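Side-chain contacts in probable acetyltransferase (Thermus thermophilus, PDB 3EXN), which probably transfers an acyl group, likely acetyl from the acetyl coenzyme A it binds, to an acceptor substrate, as a member of the GNAT family: residues A[33-36]-A[37-41]; A[66-70]-A[71-75]; A[83-86]-A[87-90]. One frame throughout, in Å; residues are numbered along the deposited sequence.

Contact 1: residues A[33-36]-A[37-41]. With ACO (acetyl coenzyme *a), chain C.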
# COMPACT_ATOMS: atom_id res chain seq x y z
N PRO A 33 -6.97 -12.69 3.51
CA PRO A 33 -8.24 -12.56 4.26
C PRO A 33 -8.10 -11.94 5.66
O PRO A 33 -9.04 -11.30 6.15
CB PRO A 33 -8.73 -14.00 4.38
CG PRO A 33 -7.52 -14.83 4.26
CD PRO A 33 -6.66 -14.11 3.27
N SER A 34 -6.95 -12.12 6.29
CA SER A 34 -6.79 -11.71 7.67
C SER A 34 -6.80 -10.19 7.75
O SER A 34 -7.34 -9.62 8.70
CB SER A 34 -5.54 -12.31 8.35
OG SER A 34 -5.52 -13.75 8.37
N TYR A 35 -6.29 -9.52 6.72
CA TYR A 35 -6.32 -8.07 6.71
C TYR A 35 -7.75 -7.50 6.68
O TYR A 35 -8.09 -6.61 7.44
CB TYR A 35 -5.53 -7.52 5.54
CG TYR A 35 -5.69 -6.04 5.41
CD1 TYR A 35 -5.22 -5.17 6.40
CD2 TYR A 35 -6.34 -5.50 4.31
CE1 TYR A 35 -5.41 -3.78 6.28
CE2 TYR A 35 -6.52 -4.13 4.20
CZ TYR A 35 -6.05 -3.28 5.16
OH TYR A 35 -6.27 -1.93 4.99
N PHE A 36 -8.60 -8.02 5.79
CA PHE A 36 -9.98 -7.57 5.68
C PHE A 36 -10.82 -7.85 6.93
O PHE A 36 -11.58 -6.99 7.36
CB PHE A 36 -10.62 -8.10 4.40
CG PHE A 36 -9.98 -7.54 3.17
CD1 PHE A 36 -10.36 -6.31 2.68
CD2 PHE A 36 -8.92 -8.19 2.57
CE1 PHE A 36 -9.72 -5.75 1.59
CE2 PHE A 36 -8.31 -7.64 1.50
CZ PHE A 36 -8.68 -6.42 1.01
N ALA A 37 -10.59 -9.00 7.55
CA ALA A 37 -11.26 -9.32 8.81
C ALA A 37 -10.87 -8.34 9.92
O ALA A 37 -11.76 -7.83 10.64
CB ALA A 37 -10.96 -10.78 9.23
N LEU A 38 -9.58 -8.03 10.02
CA LEU A 38 -9.06 -7.08 11.00
C LEU A 38 -9.70 -5.66 10.93
O LEU A 38 -9.97 -5.05 11.96
CB LEU A 38 -7.53 -7.01 10.91
CG LEU A 38 -6.87 -6.24 12.03
CD1 LEU A 38 -5.80 -7.09 12.72
CD2 LEU A 38 -6.30 -4.94 11.46
N ILE A 39 -9.92 -5.16 9.70
CA ILE A 39 -10.61 -3.88 9.46
C ILE A 39 -12.16 -3.96 9.41
O ILE A 39 -12.84 -2.95 9.20
CB ILE A 39 -10.02 -3.15 8.21
CG1 ILE A 39 -10.23 -3.96 6.93
CG2 ILE A 39 -8.54 -2.83 8.46
CD1 ILE A 39 -9.88 -3.15 5.59
N GLY A 40 -12.70 -5.17 9.59
CA GLY A 40 -14.13 -5.36 9.67
C GLY A 40 -14.90 -5.27 8.36
O GLY A 40 -16.01 -4.73 8.35
N MSE A 41 -14.34 -5.83 7.28
CA MSE A 41 -14.89 -5.75 5.91
C MSE A 41 -14.92 -7.13 5.25
O MSE A 41 -14.06 -7.99 5.52
CB MSE A 41 -14.03 -4.82 5.02
CG MSE A 41 -13.81 -3.41 5.55
SE MSE A 41 -15.40 -2.29 5.56
CE MSE A 41 -16.06 -2.74 3.79
O5B ACO C . 9.23 -6.33 8.10
P1A ACO C . 8.82 -7.04 6.66
O1A ACO C . 9.12 -8.53 6.78
O2A ACO C . 9.30 -6.13 5.54
O3A ACO C . 7.21 -6.84 6.75
P2A ACO C . 6.18 -7.46 5.69
O4A ACO C . 5.39 -8.51 6.48
O5A ACO C . 6.86 -7.95 4.44
O6A ACO C . 5.28 -6.10 5.43
CBP ACO C . 3.07 -5.27 6.17
CCP ACO C . 4.58 -5.38 6.47
CDP ACO C . 2.97 -4.43 4.92
CEP ACO C . 2.33 -4.55 7.30
CAP ACO C . 2.47 -6.68 5.95
OAP ACO C . 2.58 -7.49 7.15
C9P ACO C . 1.00 -6.66 5.59
O9P ACO C . 0.62 -6.63 4.42
N8P ACO C . 0.14 -6.71 6.60
C7P ACO C . -1.32 -6.79 6.41
C6P ACO C . -1.93 -5.58 5.70
C5P ACO C . -1.61 -4.29 6.44
O5P ACO C . -1.71 -4.20 7.69
N4P ACO C . -1.23 -3.27 5.67
C3P ACO C . -0.91 -1.97 6.23
C2P ACO C . -2.13 -1.07 6.26
S1P ACO C . -1.76 0.57 6.90
C ACO C . -1.08 1.18 5.47
O ACO C . -1.00 0.46 4.51
CH3 ACO C . -0.58 2.61 5.41
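Apolar contact across the last turn of helix 33-38 is made by Y35 and I39, whose side chains cross obliquely. The methyl CD1 of I39 lies 3.8 Å from CE2 of the Y35 ring, while its other branch, CG2, approaches CE1. With CG1 of I39 between the backbone N and the carbonyl carbon (chi1 63°), CD1 also comes within 4.3 Å of F36 CD1. The Y35 ring in turn places CD2 over the centre of the F36 ring.

Toward the ligand, CD1 of Y35 meets C6P of acetyl coenzyme A at 3.4 Å, against the pantetheine arm. Without the ring, as with an alanine at Y35, this part of the arm and the I39 methyl would probably lose their shared neighbour.

Backbone bonds close the helix: A37 N to P33 O, L38 N to S34 O and I39 N to Y35 O. Beyond them M41 N reaches back to F36 O (3.0 Å, 164° at the hydrogen), and G40 N bonds A37 O. S34 OG is hydrogen-bonded to OE2 of E98. G40 has positive phi (75°), and the whole forms a Schellman motif ending a helix that lines the acetyl coenzyme A pocket.

Contact 2: residues A[66-70]-A[71-75]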
# COMPACT_ATOMS: atom_id res chain seq x y z
N LEU A 66 0.97 -3.11 -8.60
CA LEU A 66 1.09 -4.50 -8.21
C LEU A 66 2.57 -4.85 -7.91
O LEU A 66 3.48 -4.39 -8.61
CB LEU A 66 0.55 -5.42 -9.30
CG LEU A 66 -0.90 -5.83 -9.19
CD1 LEU A 66 -1.20 -6.59 -10.48
CD2 LEU A 66 -1.23 -6.72 -7.96
N LEU A 67 2.80 -5.63 -6.87
CA LEU A 67 4.15 -6.05 -6.42
C LEU A 67 4.41 -7.45 -6.88
O LEU A 67 3.61 -8.36 -6.62
CB LEU A 67 4.29 -5.88 -4.90
CG LEU A 67 3.91 -4.52 -4.31
CD1 LEU A 67 4.09 -4.51 -2.79
CD2 LEU A 67 4.69 -3.39 -4.93
N PHE A 68 5.47 -7.62 -7.68
CA PHE A 68 5.73 -8.88 -8.35
C PHE A 68 7.03 -9.49 -7.90
O PHE A 68 8.04 -8.82 -7.79
CB PHE A 68 5.76 -8.73 -9.89
CG PHE A 68 4.38 -8.73 -10.54
CD1 PHE A 68 3.72 -9.92 -10.85
CD2 PHE A 68 3.78 -7.53 -10.89
CE1 PHE A 68 2.45 -9.92 -11.47
CE2 PHE A 68 2.51 -7.49 -11.56
CZ PHE A 68 1.83 -8.68 -11.82
N LEU A 69 7.01 -10.79 -7.69
CA LEU A 69 8.27 -11.58 -7.67
C LEU A 69 8.24 -12.44 -8.92
O LEU A 69 7.52 -13.46 -8.98
CB LEU A 69 8.38 -12.42 -6.40
CG LEU A 69 8.74 -11.71 -5.09
CD1 LEU A 69 8.69 -12.67 -3.93
CD2 LEU A 69 10.09 -10.97 -5.15
N GLY A 70 9.01 -12.04 -9.93
CA GLY A 70 8.92 -12.67 -11.25
C GLY A 70 7.52 -12.44 -11.80
O GLY A 70 7.10 -11.30 -11.89
N GLN A 71 6.81 -13.53 -12.11
CA GLN A 71 5.42 -13.48 -12.61
C GLN A 71 4.33 -13.54 -11.55
O GLN A 71 3.14 -13.49 -11.87
CB GLN A 71 5.16 -14.65 -13.58
CG GLN A 71 5.94 -14.54 -14.84
CD GLN A 71 5.62 -13.27 -15.58
OE1 GLN A 71 6.33 -12.26 -15.45
NE2 GLN A 71 4.52 -13.28 -16.35
N GLU A 72 4.73 -13.66 -10.29
CA GLU A 72 3.76 -13.88 -9.24
C GLU A 72 3.42 -12.57 -8.55
O GLU A 72 4.31 -11.92 -8.03
CB GLU A 72 4.31 -14.88 -8.23
CG GLU A 72 3.24 -15.43 -7.26
CD GLU A 72 2.17 -16.32 -7.93
OE1 GLU A 72 2.39 -16.83 -9.06
OE2 GLU A 72 1.09 -16.51 -7.31
N PRO A 73 2.12 -12.19 -8.55
CA PRO A 73 1.70 -10.99 -7.81
C PRO A 73 1.64 -11.28 -6.33
O PRO A 73 0.86 -12.18 -5.92
CB PRO A 73 0.31 -10.70 -8.36
CG PRO A 73 -0.18 -11.97 -8.88
CD PRO A 73 0.97 -12.89 -9.16
N VAL A 74 2.41 -10.53 -5.54
CA VAL A 74 2.58 -10.82 -4.13
C VAL A 74 2.25 -9.63 -3.23
O VAL A 74 2.44 -9.68 -2.02
CB VAL A 74 4.05 -11.30 -3.78
CG1 VAL A 74 4.40 -12.56 -4.55
CG2 VAL A 74 5.08 -10.20 -4.04
N GLY A 75 1.68 -8.59 -3.80
CA GLY A 75 1.23 -7.46 -2.97
C GLY A 75 0.75 -6.30 -3.80
O GLY A 75 0.65 -6.40 -5.04
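A beta hairpin with a two-residue loop, G70 and Q71, joins strands 62-69 and 72-81, and its type II' turn runs from L69 to E72. L69 and E72 form the hydrogen-bonded pair that closes it: L69 N donates to E72 O at 2.9 Å, and E72 N returns a bond to L69 O. G70 has positive phi (62°), a conformation that suits a residue without a CB, since a CB there would run into Q71 N.

Next along, F68 and P73 make a non-hydrogen-bonded pair. CG of F68 stands anti to its carbonyl carbon (chi1 -82°), which brings CE1 over to P73 CB at 3.9 Å; Q71 O sits at the ring edge, near its plane. L69, on the opposite face from F68, meets V74 nearly at a right angle, CG of the leucine 4.1 Å from CG2 of the valine.

Farther from the turn, L67 O takes a short, almost straight bond from V74 N (2.7 Å, 177°) and a weak one from G75 N, while L67 N donates to G75 O. L66 CD2 packs on that same G75 oxygen at 3.5 Å.

Helix 22-30 covers L66, F68 and P73, whereas L67 and L69 pack on helix 105-115. The carboxylate of E72 forms salt bridges with R97 and R27. V74 and G75 together opposite L67 constitute a classic beta bulge, set into a hairpin of the central GNAT sheet.

Contact 3: residues A[83-86]-A[87-90]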
# COMPACT_ATOMS: atom_id res chain seq x y z
N TYR A 83 -1.01 15.11 -1.38
CA TYR A 83 -1.90 15.01 -0.22
C TYR A 83 -1.01 14.67 0.99
O TYR A 83 -0.21 13.74 0.91
CB TYR A 83 -3.00 13.93 -0.41
CG TYR A 83 -4.03 13.99 0.70
CD1 TYR A 83 -5.16 14.79 0.58
CD2 TYR A 83 -3.84 13.32 1.87
CE1 TYR A 83 -6.07 14.89 1.64
CE2 TYR A 83 -4.71 13.42 2.90
CZ TYR A 83 -5.83 14.18 2.79
OH TYR A 83 -6.69 14.25 3.88
N PRO A 84 -1.19 15.36 2.13
CA PRO A 84 -2.19 16.35 2.46
C PRO A 84 -1.87 17.72 1.87
O PRO A 84 -2.78 18.56 1.71
CB PRO A 84 -2.16 16.42 4.00
CG PRO A 84 -0.83 15.88 4.40
CD PRO A 84 -0.37 14.97 3.30
N GLU A 85 -0.60 17.96 1.57
CA GLU A 85 -0.18 19.18 0.89
C GLU A 85 0.51 18.88 -0.44
O GLU A 85 1.04 17.80 -0.64
CB GLU A 85 0.78 19.96 1.78
CG GLU A 85 0.25 20.14 3.20
CD GLU A 85 -0.16 21.53 3.49
OE1 GLU A 85 0.75 22.37 3.67
OE2 GLU A 85 -1.39 21.79 3.54
N ALA A 86 0.49 19.89 -1.31
CA ALA A 86 1.00 19.82 -2.66
C ALA A 86 2.39 19.19 -2.74
O ALA A 86 2.67 18.46 -3.70
CB ALA A 86 1.06 21.26 -3.27
N GLU A 87 3.25 19.51 -1.75
CA GLU A 87 4.66 19.06 -1.71
C GLU A 87 4.90 17.67 -1.10
O GLU A 87 6.05 17.19 -1.10
CB GLU A 87 5.49 20.03 -0.89
CG GLU A 87 5.33 21.47 -1.30
CD GLU A 87 4.20 22.21 -0.60
OE1 GLU A 87 3.15 21.59 -0.28
OE2 GLU A 87 4.35 23.44 -0.39
N ASP A 88 3.86 17.08 -0.52
CA ASP A 88 3.97 15.78 0.16
C ASP A 88 3.32 14.64 -0.62
O ASP A 88 2.85 14.81 -1.76
CB ASP A 88 3.33 15.88 1.55
CG ASP A 88 3.83 17.05 2.32
OD1 ASP A 88 4.97 17.47 2.08
OD2 ASP A 88 3.08 17.54 3.17
N ALA A 89 3.35 13.46 0.00
CA ALA A 89 2.71 12.23 -0.53
C ALA A 89 2.16 11.45 0.65
O ALA A 89 2.66 11.59 1.75
CB ALA A 89 3.74 11.36 -1.31
N THR A 90 1.18 10.55 0.39
CA THR A 90 0.61 9.75 1.46
C THR A 90 0.42 8.37 0.93
O THR A 90 -0.13 8.19 -0.16
CB THR A 90 -0.77 10.29 1.92
OG1 THR A 90 -0.62 11.59 2.50
CG2 THR A 90 -1.47 9.36 2.93
O HOH W 1 4.07 15.85 -3.99
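T90 OG1 donates to Y83 O at 2.7 Å, approaching from above the carbonyl plane rather than along a lone pair. The hydroxyl oxygen lies anti to the carbonyl carbon of T90 (chi1 -65°), a rotation that also sets it at the edge of the Y83 ring, in its plane, 3.7 Å from CD2. CD of P84 packs against this oxygen at 3.5 Å, crossing the threonine side chain at about a right angle. The peptide before P84 is cis, and CB of the proline rests over one face of the Y83 ring, toward its rim.

The loop is closed by a type I turn from E85 to D88, in which D88 N bonds E85 O (2.9 Å, 161°). Side chains of E85 and D88 run side by side in the same direction, with CB of E85 3.6 Å from OD2 of D88 and their carboxylate planes 37° apart. A water spans the turn, donating to A86 O and, more closely at 2.7 Å, to D88 O.

Outside the loop, R121 forms a salt bridge with OD1 of D88, and Y124 of strand 122-128 packs on P84, D88 and T90. W155 touches Y83 and T90. Three acidic side chains gather here, E85 OE1 standing 4.7 Å from E87 OE1, and the positive charge of R121 probably offsets part of their mutual repulsion.

In the fold
The three contacts follow one another along the chain without touching, and differ in how they relate to bound acetyl coenzyme A. Contact 1 meets the ligand directly through its pantetheine arm, and L38 comes about 4 Å, side chain to side chain, from N131, which also binds it. Contact 2 stands next to ligand-binding residues: the L67 side chain is about 4 Å from those of L94 and I96. In contact 3 the T90 side chain is about 7 Å from the bound acetyl coenzyme A. Contacts 2 and 3 both reach one sheet, through the neighbouring strands 72-81 and 89-96, yet their centres are 27 Å apart, on opposite sides of the chain's centre.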